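Polycyclic ketone monooxygenase (Myceliophthora thermophila, PDB 5MQ6) uses FAD and NADPH to insert one oxygen atom beside the carbonyl of ketones, especially bulky polycyclic ones, giving esters or lactones in a Baeyer-Villiger reaction. Local coordinates at residues Val95-Glu99 and Ala100-Ser104; Asn265-Gly269 and Lys270-Ile274; Gly477-Thr480 and Pro481-Gly485. All coordinates share one frame; numbering follows the deposited sequence.

Overall arrangement
The three contacts are local turns met in series along one chain. Contact 1 (95-104) closes helix 88-99, which carries the FAD-binding residue Gly89, ahead of strand 109-112 of the mixed sheet. Contact 2 (265-274) leads into strand 271-275, the middle strand of the five-stranded parallel sheet that serves NADPH. Contact 3 (477-485) follows strand 471-474, a neighbour of 271-275 in that sheet. Centres of contacts 1 and 2 lie about 49 Å apart, and that of contact 3 is about 32 Å and about 31 Å from them. Contacts 1 and 2 are consistent with two Rossmann-type nucleotide-binding units, while the centre of contact 3 lies about 9 Å from that of the molecule, where both cofactors meet Tyr478.

Contact 1. Residues Val95-Glu99 and Ala100-Ser104; sequences VRLAE and AGLAS
Leu97 lays its CD2 methyl against CD1 of Leu102 at 3.8 Å, the two side chains crossing at about a right angle, and its CB faces CB of Ala103 at 4.3 Å. In both leucines CG lies beside the backbone N, anti to the carbonyl carbon (chi1 -71° for Leu97), which brings the branches together. Both also touch Phe81 of strand 78-84, so the apolar patch faces the sheet. Leu102 N reaches back to Leu97 O (3.0 Å, N-H...O 155°), and inside that loop Gly101 N bonds Ala98 O (3.1 Å), approaching from above the carbonyl plane. Gly101 makes this reversal with a positive phi of 76°, which favours glycine. A water continues the path past the helix end: it donates to Ala98 O (2.7 Å), accepts from Ala103 N (3.0 Å) and bonds Ser104 OG. On the flank, Arg96 forms a salt bridge with Asp546 of helix 541-562, while Glu99 OE2 is hydrogen-bonded to Trp171 NE1. The paired bonds and the positive phi of Gly101 make this a Schellman motif, with the apolar Leu97-Leu102 contact that often accompanies it, ending the first helix of a Rossmann beta-alpha-beta unit whose Gly89 binds FAD.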
loop_
_atom_site.group_PDB
_atom_site.type_symbol
_atom_site.label_atom_id
_atom_site.label_comp_id
_atom_site.label_asym_id
_atom_site.label_seq_id
_atom_site.Cartn_x
_atom_site.Cartn_y
_atom_site.Cartn_z
ATOM N N VAL A 95 15.016 7.529 -11.009
ATOM C CA VAL A 95 16.396 7.121 -10.860
ATOM C C VAL A 95 16.800 6.037 -11.907
ATOM O O VAL A 95 17.856 6.131 -12.539
ATOM C CB VAL A 95 16.675 6.596 -9.438
ATOM C CG1 VAL A 95 18.075 5.985 -9.376
ATOM C CG2 VAL A 95 16.613 7.724 -8.406
ATOM N N ARG A 96 15.961 5.041 -12.129
ATOM C CA ARG A 96 16.294 3.988 -13.029
ATOM C C ARG A 96 16.391 4.506 -14.472
ATOM O O ARG A 96 17.271 4.094 -15.222
ATOM C CB ARG A 96 15.290 2.815 -12.963
ATOM C CG ARG A 96 15.689 1.603 -12.147
ATOM C CD ARG A 96 15.605 1.792 -10.676
ATOM N NE ARG A 96 16.207 0.712 -9.917
ATOM C CZ ARG A 96 15.602 -0.377 -9.461
ATOM N NH1 ARG A 96 14.321 -0.623 -9.627
ATOM N NH2 ARG A 96 16.329 -1.232 -8.817
ATOM N N LEU A 97 15.472 5.366 -14.886
ATOM C CA LEU A 97 15.546 5.969 -16.205
ATOM C C LEU A 97 16.868 6.759 -16.382
ATOM O O LEU A 97 17.581 6.634 -17.406
ATOM C CB LEU A 97 14.396 6.856 -16.422
ATOM C CG LEU A 97 12.992 6.269 -16.625
ATOM C CD1 LEU A 97 12.039 7.453 -16.657
ATOM C CD2 LEU A 97 12.825 5.441 -17.923
ATOM N N ALA A 98 17.184 7.558 -15.380
ATOM C CA ALA A 98 18.416 8.367 -15.429
ATOM C C ALA A 98 19.632 7.434 -15.584
ATOM O O ALA A 98 20.365 7.633 -16.483
ATOM C CB ALA A 98 18.561 9.239 -14.196
ATOM N N GLU A 99 19.761 6.372 -14.783
ATOM C CA GLU A 99 20.894 5.422 -14.836
ATOM C C GLU A 99 20.871 4.568 -16.113
ATOM O O GLU A 99 21.894 4.116 -16.584
ATOM C CB GLU A 99 20.890 4.475 -13.643
ATOM C CG GLU A 99 21.024 5.186 -12.301
ATOM C CD GLU A 99 22.416 5.714 -12.058
ATOM O OE1 GLU A 99 23.380 5.170 -12.635
ATOM O OE2 GLU A 99 22.542 6.678 -11.303
ATOM N N ALA A 100 19.735 4.372 -16.709
ATOM C CA ALA A 100 19.684 3.633 -17.949
ATOM C C ALA A 100 20.085 4.459 -19.134
ATOM O O ALA A 100 20.081 3.924 -20.233
ATOM C CB ALA A 100 18.275 3.032 -18.203
ATOM N N GLY A 101 20.347 5.751 -18.926
ATOM C CA GLY A 101 20.637 6.689 -19.995
ATOM C C GLY A 101 19.414 7.130 -20.804
ATOM O O GLY A 101 19.588 7.593 -21.904
ATOM N N LEU A 102 18.191 6.979 -20.296
ATOM C CA LEU A 102 16.980 7.349 -21.049
ATOM C C LEU A 102 16.458 8.785 -20.785
ATOM O O LEU A 102 15.563 9.235 -21.442
ATOM C CB LEU A 102 15.876 6.387 -20.705
ATOM C CG LEU A 102 16.153 4.941 -21.095
ATOM C CD1 LEU A 102 15.224 3.922 -20.467
ATOM C CD2 LEU A 102 16.020 4.847 -22.562
ATOM N N ALA A 103 17.038 9.482 -19.837
ATOM C CA ALA A 103 16.479 10.767 -19.379
ATOM C C ALA A 103 17.602 11.757 -19.118
ATOM O O ALA A 103 17.765 12.242 -18.040
ATOM C CB ALA A 103 15.612 10.586 -18.151
ATOM N N SER A 104 18.405 12.026 -20.112
ATOM C CA SER A 104 19.503 13.016 -19.973
ATOM C C SER A 104 19.121 14.447 -20.282
ATOM O O SER A 104 19.581 15.375 -19.605
ATOM C CB SER A 104 20.622 12.587 -20.856
ATOM O OG SER A 104 21.143 11.401 -20.258
HETATM O O HOH W 1 19.659 9.419 -18.372
#

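Contact 2. Residues Asn265-Gly269 and Lys270-Ile274; sequences NRLEG and KRVGI
With CG beside its own backbone N (chi1 -50°) and a sharp bend at chi2 (-81°), the Lys270 side chain folds back over the turn that precedes it. The evidence is a run of carbon-to-oxygen contacts: Lys270 CB and CG each lie 3.1 Å from Leu267 O, and CE comes to 3.7 Å from Arg266 O. The aliphatic part of the lysine therefore lies across two successive carbonyls. Its backbone meets one of them as well, because Lys270 N donates to Leu267 O at 2.8 Å, bent at the hydrogen and tilted from the carbonyl plane. With an alanine here that backbone bond would stay, but the carbonyl of Arg266 would probably lose its aliphatic cover and that of Leu267 keep CB alone against it. Farther in, Leu267 CD2 touches Val272 CG2 at 4.1 Å, the side chains crossing roughly at right angles; Leu267 also meets Ile471 and Leu288, so this buried pair joins the core between sheet and helix 279-289. Gly269 has a phi of 83°, where a CB would jam against the preceding carbonyl oxygen. These features fit a type II beta turn from Leu267 to Lys270 with glycine third, delivering the chain to strand 271-275 of the Rossmann-type sheet, after which it turns through the NADPH-binding residues Thr277 and Thr280 into helix 279-289.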
loop_
_atom_site.group_PDB
_atom_site.type_symbol
_atom_site.label_atom_id
_atom_site.label_comp_id
_atom_site.label_asym_id
_atom_site.label_seq_id
_atom_site.Cartn_x
_atom_site.Cartn_y
_atom_site.Cartn_z
ATOM N N ASN A 265 0.659 18.514 23.599
ATOM C CA ASN A 265 0.227 19.361 24.745
ATOM C C ASN A 265 -1.233 19.764 24.671
ATOM O O ASN A 265 -1.862 19.747 25.656
ATOM C CB ASN A 265 1.101 20.594 24.836
ATOM C CG ASN A 265 1.156 21.343 23.507
ATOM O OD1 ASN A 265 0.197 21.996 23.119
ATOM N ND2 ASN A 265 2.244 21.184 22.777
ATOM N N ARG A 266 -1.807 20.014 23.493
ATOM C CA ARG A 266 -3.198 20.458 23.393
ATOM C C ARG A 266 -4.247 19.458 23.534
ATOM O O ARG A 266 -5.457 19.792 23.499
ATOM C CB ARG A 266 -3.465 21.147 22.075
ATOM C CG ARG A 266 -2.500 22.262 21.844
ATOM C CD ARG A 266 -2.911 23.144 20.693
ATOM N NE ARG A 266 -1.767 24.015 20.382
ATOM C CZ ARG A 266 -1.499 24.537 19.184
ATOM N NH1 ARG A 266 -2.287 24.291 18.136
ATOM N NH2 ARG A 266 -0.424 25.318 19.029
ATOM N N LEU A 267 -3.845 18.211 23.672
ATOM C CA LEU A 267 -4.809 17.210 24.124
ATOM C C LEU A 267 -5.050 17.197 25.645
ATOM O O LEU A 267 -6.033 16.587 26.111
ATOM C CB LEU A 267 -4.336 15.844 23.667
ATOM C CG LEU A 267 -4.048 15.813 22.160
ATOM C CD1 LEU A 267 -3.532 14.424 21.825
ATOM C CD2 LEU A 267 -5.302 16.171 21.396
ATOM N N GLU A 268 -4.174 17.822 26.419
ATOM C CA GLU A 268 -4.335 17.782 27.891
ATOM C C GLU A 268 -5.694 18.319 28.241
ATOM O O GLU A 268 -6.169 19.235 27.611
ATOM C CB GLU A 268 -3.229 18.515 28.601
ATOM C CG GLU A 268 -1.929 17.752 28.466
ATOM C CD GLU A 268 -0.785 18.518 29.024
ATOM O OE1 GLU A 268 -0.872 18.863 30.226
ATOM O OE2 GLU A 268 0.178 18.769 28.260
ATOM N N GLY A 269 -6.374 17.652 29.160
ATOM C CA GLY A 269 -7.707 18.027 29.528
ATOM C C GLY A 269 -8.775 17.507 28.630
ATOM O O GLY A 269 -9.944 17.697 28.942
ATOM N N LYS A 270 -8.435 16.852 27.519
ATOM C CA LYS A 270 -9.447 16.542 26.499
ATOM C C LYS A 270 -9.788 15.090 26.459
ATOM O O LYS A 270 -8.947 14.219 26.714
ATOM C CB LYS A 270 -8.938 16.859 25.080
ATOM C CG LYS A 270 -8.329 18.251 24.910
ATOM C CD LYS A 270 -9.409 19.274 24.716
ATOM C CE LYS A 270 -8.801 20.661 24.877
ATOM N NZ LYS A 270 -9.824 21.705 24.559
ATOM N N ARG A 271 -10.966 14.872 25.924
ATOM C CA ARG A 271 -11.592 13.602 25.699
ATOM C C ARG A 271 -11.472 13.214 24.192
ATOM O O ARG A 271 -12.272 13.634 23.356
ATOM C CB ARG A 271 -13.029 13.753 26.140
ATOM C CG ARG A 271 -13.161 14.628 27.437
ATOM C CD ARG A 271 -14.554 14.664 28.041
ATOM N NE ARG A 271 -14.861 13.315 28.525
ATOM C CZ ARG A 271 -15.446 12.361 27.825
ATOM N NH1 ARG A 271 -15.889 12.572 26.589
ATOM N NH2 ARG A 271 -15.590 11.171 28.380
ATOM N N VAL A 272 -10.462 12.405 23.885
ATOM C CA VAL A 272 -10.097 12.036 22.495
ATOM C C VAL A 272 -10.656 10.651 22.067
ATOM O O VAL A 272 -10.495 9.669 22.794
ATOM C CB VAL A 272 -8.550 12.068 22.318
ATOM C CG1 VAL A 272 -8.158 11.711 20.914
ATOM C CG2 VAL A 272 -7.966 13.398 22.688
ATOM N N GLY A 273 -11.293 10.576 20.895
ATOM C CA GLY A 273 -11.815 9.322 20.357
ATOM C C GLY A 273 -10.943 8.918 19.177
ATOM O O GLY A 273 -10.527 9.779 18.380
ATOM N N ILE A 274 -10.653 7.624 19.048
ATOM C CA ILE A 274 -10.024 7.089 17.787
ATOM C C ILE A 274 -10.822 5.926 17.220
ATOM O O ILE A 274 -11.082 4.944 17.924
ATOM C CB ILE A 274 -8.510 6.818 17.902
ATOM C CG1 ILE A 274 -7.919 6.352 16.523
ATOM C CG2 ILE A 274 -8.182 5.788 18.995
ATOM C CD1 ILE A 274 -6.456 6.488 16.436
#

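Contact 3. Residues Gly477-Thr480 and Pro481-Gly485. With NDP (NADPH dihydro-nicotinamide-adenine-dinucleotide phosphate), chain C.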
loop_
_atom_site.group_PDB
_atom_site.type_symbol
_atom_site.label_atom_id
_atom_site.label_comp_id
_atom_site.label_asym_id
_atom_site.label_seq_id
_atom_site.Cartn_x
_atom_site.Cartn_y
_atom_site.Cartn_z
ATOM N N GLY A 477 -8.451 4.171 7.602
ATOM C CA GLY A 477 -7.775 3.524 6.532
ATOM C C GLY A 477 -8.044 4.231 5.218
ATOM O O GLY A 477 -8.406 5.407 5.223
ATOM N N TYR A 478 -7.810 3.504 4.127
ATOM C CA TYR A 478 -7.732 4.010 2.735
ATOM C C TYR A 478 -8.538 3.127 1.850
ATOM O O TYR A 478 -8.711 1.959 2.134
ATOM C CB TYR A 478 -6.285 3.940 2.192
ATOM C CG TYR A 478 -5.314 4.598 3.105
ATOM C CD1 TYR A 478 -4.914 3.959 4.285
ATOM C CD2 TYR A 478 -4.820 5.915 2.843
ATOM C CE1 TYR A 478 -4.025 4.588 5.185
ATOM C CE2 TYR A 478 -3.904 6.546 3.743
ATOM C CZ TYR A 478 -3.513 5.881 4.925
ATOM O OH TYR A 478 -2.614 6.442 5.839
ATOM N N VAL A 479 -8.958 3.643 0.701
ATOM C CA VAL A 479 -9.581 2.765 -0.320
ATOM C C VAL A 479 -8.673 1.529 -0.563
ATOM O O VAL A 479 -7.438 1.655 -0.705
ATOM C CB VAL A 479 -9.868 3.491 -1.658
ATOM C CG1 VAL A 479 -10.413 2.523 -2.739
ATOM C CG2 VAL A 479 -10.859 4.622 -1.436
ATOM N N THR A 480 -9.306 0.348 -0.552
ATOM C CA THR A 480 -8.560 -0.864 -0.728
ATOM C C THR A 480 -7.586 -0.866 -1.973
ATOM O O THR A 480 -7.911 -0.298 -3.030
ATOM C CB THR A 480 -9.486 -2.100 -0.750
ATOM O OG1 THR A 480 -8.690 -3.247 -0.956
ATOM C CG2 THR A 480 -10.518 -2.064 -1.869
ATOM N N PRO A 481 -6.397 -1.507 -1.824
ATOM C CA PRO A 481 -5.511 -1.683 -2.972
ATOM C C PRO A 481 -6.169 -2.427 -4.131
ATOM O O PRO A 481 -5.772 -2.225 -5.306
ATOM C CB PRO A 481 -4.358 -2.501 -2.372
ATOM C CG PRO A 481 -4.249 -1.951 -0.955
ATOM C CD PRO A 481 -5.697 -1.909 -0.555
ATOM N N SER A 482 -7.165 -3.265 -3.787
ATOM C CA SER A 482 -7.904 -4.129 -4.746
ATOM C C SER A 482 -8.967 -3.411 -5.558
ATOM O O SER A 482 -9.628 -4.005 -6.377
ATOM C CB SER A 482 -8.563 -5.321 -4.015
ATOM O OG SER A 482 -7.554 -6.264 -3.674
ATOM N N ILE A 483 -9.170 -2.147 -5.285
ATOM C CA ILE A 483 -10.325 -1.447 -5.820
ATOM C C ILE A 483 -10.497 -1.642 -7.361
ATOM O O ILE A 483 -9.496 -1.677 -8.166
ATOM C CB ILE A 483 -10.303 0.043 -5.306
ATOM C CG1 ILE A 483 -11.658 0.735 -5.538
ATOM C CG2 ILE A 483 -9.116 0.841 -5.846
ATOM C CD1 ILE A 483 -12.773 0.192 -4.645
ATOM N N GLY A 484 -11.749 -1.800 -7.778
ATOM C CA GLY A 484 -12.065 -1.888 -9.241
ATOM C C GLY A 484 -11.519 -3.139 -9.939
ATOM O O GLY A 484 -11.149 -3.111 -11.184
ATOM N N GLY A 485 -11.515 -4.236 -9.140
ATOM C CA GLY A 485 -10.944 -5.542 -9.540
ATOM C C GLY A 485 -9.457 -5.463 -9.913
ATOM O O GLY A 485 -9.007 -6.228 -10.769
HETATM P PA NDP C . -6.817 -0.037 8.109
HETATM O O1A NDP C . -7.810 -0.046 6.895
HETATM O O2A NDP C . -5.765 -1.097 8.315
HETATM O O5B NDP C . -7.715 0.157 9.427
HETATM C C5B NDP C . -8.923 0.889 9.443
HETATM C C4B NDP C . -9.529 0.544 10.788
HETATM O O4B NDP C . -10.810 1.212 10.937
HETATM C C3B NDP C . -9.753 -0.965 10.932
HETATM O O3B NDP C . -9.235 -1.397 12.204
HETATM C C2B NDP C . -11.257 -1.041 10.782
HETATM O O2B NDP C . -11.861 -2.220 11.386
HETATM C C1B NDP C . -11.714 0.259 11.406
HETATM N N9A NDP C . -13.088 0.571 11.008
HETATM C C8A NDP C . -13.615 0.643 9.743
HETATM N N7A NDP C . -14.932 0.922 9.783
HETATM C C5A NDP C . -15.212 1.014 11.109
HETATM C C6A NDP C . -16.430 1.256 11.870
HETATM N N6A NDP C . -17.555 1.454 11.193
HETATM N N1A NDP C . -16.338 1.273 13.216
HETATM C C2A NDP C . -15.173 1.058 13.907
HETATM N N3A NDP C . -14.003 0.808 13.296
HETATM C C4A NDP C . -14.006 0.780 11.918
HETATM O O3 NDP C . -5.990 1.326 8.118
HETATM P PN NDP C . -4.554 1.727 8.811
HETATM O O1N NDP C . -4.366 3.239 8.466
HETATM O O2N NDP C . -4.518 1.356 10.276
HETATM O O5D NDP C . -3.448 0.835 8.036
HETATM C C5D NDP C . -3.444 0.867 6.568
HETATM C C4D NDP C . -2.163 0.278 6.006
HETATM O O4D NDP C . -1.040 1.149 6.272
HETATM C C3D NDP C . -1.771 -0.972 6.797
HETATM O O3D NDP C . -2.647 -2.153 6.651
HETATM C C2D NDP C . -0.260 -1.074 6.498
HETATM O O2D NDP C . -0.019 -1.610 5.156
HETATM C C1D NDP C . 0.155 0.383 6.697
HETATM P P2B NDP C . -12.051 -3.557 10.487
HETATM O O1X NDP C . -12.636 -3.051 9.161
HETATM O O2X NDP C . -13.085 -4.434 11.160
HETATM O O3X NDP C . -10.695 -4.276 10.468
#
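This is a local turn contact, Thr480 and Val479 meeting Ser482 and Ile483, in the loop between strand 471-474 and helix 488-492. Two bonds establish the turn. Ile483 N donates to Thr480 O at 3.2 Å, from above the carbonyl plane, closing a type I beta turn from Thr480 to Ile483. Ser482 N donates to Thr480 OG1, also at 3.2 Å and fairly straight (160°). The second bond depends on the threonine rotation: OG1 stands opposite the backbone N (chi1 179°), beside the carbonyl carbon, which brings it close to Pro481 N and within bonding distance of the Ser482 N-H. This is an ST turn superimposed on the beta turn, and the same OG1 bonds the backbone oxygen of Tyr600, a residue that binds NADPH, so the hydroxyl ties the turn to another part of the nucleotide site. Beside it, Val479 CG1 packs on Ile483 CG1 at 3.5 Å, a close apolar contact in which the two side chains cross almost perpendicularly; both also touch Arg44 of strand 42-44. Upstream, the chain runs along the NADPH diphosphate. Gly477 CA lies 3.2 Å from the bridging O3 of NADPH, and a CB there would fall on O1A, which with its positive phi accounts for glycine. Tyr478 turns a ring edge to the nucleotide, CE1 lying 3.6 Å from O1N near the ring plane. Tyr478 also touches FAD, and its OH is hydrogen-bonded to Asn125 OD1.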